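Long-range contact in ORF59 (PDB 3HSL), which serves as the accessory subunit of the viral DNA polymerase and raises its processivity, probably by acting as a sliding clamp on the template: residues Gln194-Val207 / Ser210-Pro222. Residues are numbered along the deposited sequence; the frame is centred on the assembly and turned at random.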
loop_
_atom_site.group_PDB
_atom_site.type_symbol
_atom_site.label_atom_id
_atom_site.label_comp_id
_atom_site.label_asym_id
_atom_site.label_seq_id
_atom_site.Cartn_x
_atom_site.Cartn_y
_atom_site.Cartn_z
ATOM N N GLN A 194 28.077 -4.397 9.071
ATOM C CA GLN A 194 29.500 -4.314 9.298
ATOM C C GLN A 194 29.960 -2.996 8.703
ATOM O O GLN A 194 29.217 -2.354 7.962
ATOM C CB GLN A 194 30.200 -5.462 8.568
ATOM C CG GLN A 194 29.530 -6.818 8.746
ATOM C CD GLN A 194 30.303 -7.951 8.095
ATOM O OE1 GLN A 194 29.792 -8.623 7.200
ATOM N NE2 GLN A 194 31.541 -8.165 8.536
ATOM N N THR A 195 31.182 -2.582 9.021
ATOM C CA THR A 195 31.670 -1.347 8.444
ATOM C C THR A 195 32.599 -1.799 7.302
ATOM O O THR A 195 33.402 -2.711 7.483
ATOM C CB THR A 195 32.437 -0.448 9.460
ATOM O OG1 THR A 195 33.813 -0.801 9.507
ATOM C CG2 THR A 195 31.801 -0.472 10.852
ATOM N N VAL A 196 32.484 -1.170 6.135
ATOM C CA VAL A 196 33.340 -1.524 5.012
ATOM C C VAL A 196 34.286 -0.359 4.848
ATOM O O VAL A 196 33.846 0.792 4.866
ATOM C CB VAL A 196 32.584 -1.575 3.694
ATOM C CG1 VAL A 196 33.407 -2.356 2.679
ATOM C CG2 VAL A 196 31.259 -2.251 3.860
ATOM N N THR A 197 35.580 -0.620 4.691
ATOM C CA THR A 197 36.468 0.495 4.484
ATOM C C THR A 197 36.677 0.499 2.962
ATOM O O THR A 197 36.910 -0.542 2.372
ATOM C CB THR A 197 37.775 0.388 5.270
ATOM O OG1 THR A 197 38.656 -0.513 4.609
ATOM C CG2 THR A 197 37.531 -0.071 6.704
ATOM N N VAL A 198 36.582 1.676 2.344
ATOM C CA VAL A 198 36.744 1.876 0.909
ATOM C C VAL A 198 37.937 2.807 0.803
ATOM O O VAL A 198 37.936 3.866 1.405
ATOM C CB VAL A 198 35.531 2.620 0.337
ATOM C CG1 VAL A 198 35.549 2.627 -1.190
ATOM C CG2 VAL A 198 34.219 1.970 0.809
ATOM N N SER A 199 38.967 2.451 0.060
ATOM C CA SER A 199 40.104 3.357 -0.025
ATOM C C SER A 199 40.531 3.555 -1.459
ATOM O O SER A 199 40.173 2.763 -2.331
ATOM C CB SER A 199 41.282 2.884 0.829
ATOM O OG SER A 199 41.755 1.643 0.380
ATOM N N VAL A 200 41.293 4.611 -1.702
ATOM C CA VAL A 200 41.739 4.913 -3.032
ATOM C C VAL A 200 43.189 5.283 -2.932
ATOM O O VAL A 200 43.579 6.110 -2.101
ATOM C CB VAL A 200 40.950 6.107 -3.646
ATOM C CG1 VAL A 200 41.356 6.350 -5.080
ATOM C CG2 VAL A 200 39.469 5.846 -3.622
ATOM N N SER A 201 43.979 4.657 -3.790
ATOM C CA SER A 201 45.400 4.874 -3.869
ATOM C C SER A 201 45.716 5.745 -5.061
ATOM O O SER A 201 45.286 5.441 -6.174
ATOM C CB SER A 201 46.079 3.539 -4.094
ATOM O OG SER A 201 47.418 3.762 -4.462
ATOM N N GLU A 202 46.457 6.824 -4.857
ATOM C CA GLU A 202 46.808 7.654 -5.988
ATOM C C GLU A 202 48.008 7.014 -6.719
ATOM O O GLU A 202 48.071 7.049 -7.951
ATOM C CB GLU A 202 47.115 9.088 -5.568
ATOM C CG GLU A 202 47.510 9.960 -6.754
ATOM C CD GLU A 202 48.121 11.293 -6.361
ATOM O OE1 GLU A 202 48.864 11.841 -7.203
ATOM O OE2 GLU A 202 47.881 11.798 -5.233
ATOM N N THR A 203 48.945 6.436 -5.959
ATOM C CA THR A 203 50.133 5.783 -6.532
ATOM C C THR A 203 49.723 4.720 -7.545
ATOM O O THR A 203 50.089 4.788 -8.723
ATOM C CB THR A 203 51.025 5.125 -5.446
ATOM O OG1 THR A 203 51.484 6.121 -4.530
ATOM C CG2 THR A 203 52.237 4.428 -6.073
ATOM N N LEU A 204 48.962 3.742 -7.071
ATOM C CA LEU A 204 48.457 2.666 -7.901
ATOM C C LEU A 204 47.111 3.240 -8.244
ATOM O O LEU A 204 46.505 3.875 -7.383
ATOM C CB LEU A 204 48.258 1.430 -7.029
ATOM C CG LEU A 204 49.422 1.081 -6.072
ATOM C CD1 LEU A 204 49.055 -0.063 -5.131
ATOM C CD2 LEU A 204 50.758 0.786 -6.816
ATOM N N SER A 205 46.586 3.072 -9.443
ATOM C CA SER A 205 45.247 3.651 -9.622
ATOM C C SER A 205 44.273 2.563 -9.175
ATOM O O SER A 205 43.637 1.898 -10.008
ATOM C CB SER A 205 45.021 4.115 -11.048
ATOM O OG SER A 205 45.978 5.104 -11.369
ATOM N N ILE A 206 44.168 2.394 -7.851
ATOM C CA ILE A 206 43.347 1.335 -7.267
ATOM C C ILE A 206 42.474 1.700 -6.072
ATOM O O ILE A 206 42.889 2.443 -5.180
ATOM C CB ILE A 206 44.265 0.169 -6.803
ATOM C CG1 ILE A 206 45.048 -0.412 -7.975
ATOM C CG2 ILE A 206 43.468 -0.933 -6.145
ATOM C CD1 ILE A 206 45.947 -1.528 -7.569
ATOM N N VAL A 207 41.259 1.153 -6.077
ATOM C CA VAL A 207 40.276 1.334 -5.025
ATOM C C VAL A 207 40.019 -0.023 -4.431
ATOM O O VAL A 207 39.743 -0.972 -5.172
ATOM C CB VAL A 207 38.965 1.789 -5.604
ATOM C CG1 VAL A 207 37.871 1.820 -4.519
ATOM C CG2 VAL A 207 39.163 3.147 -6.249
ATOM N N SER A 210 37.280 -3.309 1.638
ATOM C CA SER A 210 37.754 -4.177 2.709
ATOM C C SER A 210 36.737 -4.359 3.808
ATOM O O SER A 210 36.212 -3.391 4.383
ATOM C CB SER A 210 39.062 -3.630 3.298
ATOM O OG SER A 210 39.486 -4.430 4.385
ATOM N N LEU A 211 36.468 -5.620 4.104
ATOM C CA LEU A 211 35.458 -5.921 5.084
ATOM C C LEU A 211 35.775 -7.238 5.793
ATOM O O LEU A 211 36.234 -8.200 5.169
ATOM C CB LEU A 211 34.146 -6.006 4.308
ATOM C CG LEU A 211 32.765 -5.913 4.916
ATOM C CD1 LEU A 211 31.833 -6.081 3.748
ATOM C CD2 LEU A 211 32.512 -6.982 5.937
ATOM N N GLY A 212 35.530 -7.285 7.099
ATOM C CA GLY A 212 35.833 -8.486 7.863
ATOM C C GLY A 212 37.287 -8.723 7.540
ATOM O O GLY A 212 38.132 -7.858 7.812
ATOM N N GLY A 213 37.586 -9.881 6.953
ATOM C CA GLY A 213 38.962 -10.225 6.573
ATOM C C GLY A 213 39.154 -10.499 5.088
ATOM O O GLY A 213 40.061 -11.228 4.714
ATOM N N VAL A 214 38.304 -9.922 4.238
ATOM C CA VAL A 214 38.387 -10.113 2.781
ATOM C C VAL A 214 38.366 -8.782 2.044
ATOM O O VAL A 214 37.770 -7.821 2.516
ATOM C CB VAL A 214 37.244 -11.015 2.230
ATOM C CG1 VAL A 214 37.460 -12.475 2.614
ATOM C CG2 VAL A 214 35.857 -10.500 2.662
ATOM N N SER A 215 39.013 -8.721 0.887
ATOM C CA SER A 215 39.062 -7.473 0.143
ATOM C C SER A 215 38.770 -7.618 -1.327
ATOM O O SER A 215 38.922 -8.706 -1.899
ATOM C CB SER A 215 40.479 -6.909 0.212
ATOM O OG SER A 215 40.916 -6.760 1.545
ATOM N N LYS A 216 38.348 -6.523 -1.951
ATOM C CA LYS A 216 38.161 -6.565 -3.382
ATOM C C LYS A 216 38.982 -5.412 -3.939
ATOM O O LYS A 216 38.846 -4.268 -3.502
ATOM C CB LYS A 216 36.713 -6.482 -3.835
ATOM C CG LYS A 216 36.604 -6.915 -5.290
ATOM C CD LYS A 216 35.200 -6.877 -5.833
ATOM C CE LYS A 216 35.072 -7.712 -7.131
ATOM N NZ LYS A 216 35.978 -7.345 -8.270
ATOM N N ILE A 217 39.829 -5.736 -4.903
ATOM C CA ILE A 217 40.701 -4.776 -5.555
ATOM C C ILE A 217 40.194 -4.421 -6.960
ATOM O O ILE A 217 39.888 -5.303 -7.756
ATOM C CB ILE A 217 42.122 -5.386 -5.757
ATOM C CG1 ILE A 217 42.677 -6.031 -4.475
ATOM C CG2 ILE A 217 43.086 -4.364 -6.345
ATOM C CD1 ILE A 217 42.952 -5.065 -3.342
ATOM N N ILE A 218 40.108 -3.132 -7.262
ATOM C CA ILE A 218 39.693 -2.680 -8.583
ATOM C C ILE A 218 40.641 -1.587 -9.071
ATOM O O ILE A 218 40.887 -0.610 -8.361
ATOM C CB ILE A 218 38.268 -2.103 -8.577
ATOM C CG1 ILE A 218 37.253 -3.155 -8.111
ATOM C CG2 ILE A 218 37.917 -1.569 -9.967
ATOM C CD1 ILE A 218 35.844 -2.638 -7.981
ATOM N N ASP A 219 41.181 -1.738 -10.273
ATOM C CA ASP A 219 42.051 -0.692 -10.796
ATOM C C ASP A 219 41.277 0.162 -11.800
ATOM O O ASP A 219 40.279 -0.285 -12.360
ATOM C CB ASP A 219 43.373 -1.234 -11.361
ATOM C CG ASP A 219 43.182 -2.217 -12.496
ATOM O OD1 ASP A 219 42.046 -2.675 -12.725
ATOM O OD2 ASP A 219 44.191 -2.535 -13.167
ATOM N N PHE A 220 41.736 1.388 -12.022
ATOM C CA PHE A 220 41.066 2.297 -12.955
ATOM C C PHE A 220 42.050 3.155 -13.747
ATOM O O PHE A 220 43.196 3.336 -13.338
ATOM C CB PHE A 220 40.070 3.196 -12.198
ATOM C CG PHE A 220 40.699 4.021 -11.104
ATOM C CD1 PHE A 220 41.267 5.262 -11.383
ATOM C CD2 PHE A 220 40.721 3.556 -9.793
ATOM C CE1 PHE A 220 41.849 6.023 -10.375
ATOM C CE2 PHE A 220 41.290 4.300 -8.794
ATOM C CZ PHE A 220 41.858 5.539 -9.081
ATOM N N LYS A 221 41.603 3.679 -14.883
ATOM C CA LYS A 221 42.461 4.549 -15.680
ATOM C C LYS A 221 42.171 5.972 -15.183
ATOM O O LYS A 221 41.025 6.448 -15.257
ATOM C CB LYS A 221 42.211 4.402 -17.190
ATOM N N PRO A 222 43.205 6.655 -14.664
ATOM C CA PRO A 222 43.004 8.010 -14.171
ATOM C C PRO A 222 43.105 9.045 -15.291
ATOM O O PRO A 222 44.031 8.968 -16.108
ATOM C CB PRO A 222 44.156 8.184 -13.180
ATOM C CG PRO A 222 45.250 7.299 -13.705
ATOM C CD PRO A 222 44.602 6.200 -14.504
#
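The ring of Phe220 lies flat against Ser205, whose CB sits over one face, 3.9 Å from the ring centroid and 17° off its normal, a CH-pi contact. Holding CG between the backbone N and the carbonyl carbon (chi1 58°) swings the ring back over the turn. Two valine side chains cross that of Phe220 at about a right angle: Val207 CG2 comes within 3.5 Å of Phe220 CE2, while Val200 CG1 lies 4.1 Å from Phe220 CZ. The backbone joins the same residue to Ser205: Phe220 N donates to Ser205 O at 2.8 Å, and that same oxygen lies above the ring near its rim. Ser205 is also the centre of an inverse gamma turn, and its OG faces the Pro222 ring, 3.3 Å from CG.

The principle illustrated is the antiparallel meander, in which one middle strand serves two hairpins. Within the hairpin of strands 206-211 and 214-222, Val207 and Ile218 form a hydrogen-bonded pair, the bond from Val207 N being nearly straight at 169°; on the sheet face of Ile206, its CG2 meets Ile217 CG2 at 3.5 Å. At the other end Thr197 and Ser210 exchange two backbone bonds, and beside them Val196 CG2 packs on Leu211 CD1 at 3.9 Å, where Leu211 opens the type II' turn that ends at Val214.

Strand 195-201 is bordered beyond this contact by strand 248-253, with backbone hydrogen bonding between Val196 and Val252. Helix 175-186 packs on the meander through Thr177, touched by Ile218, and Trp184, touched by Val214, while Val244 reaches Phe220 from a loop.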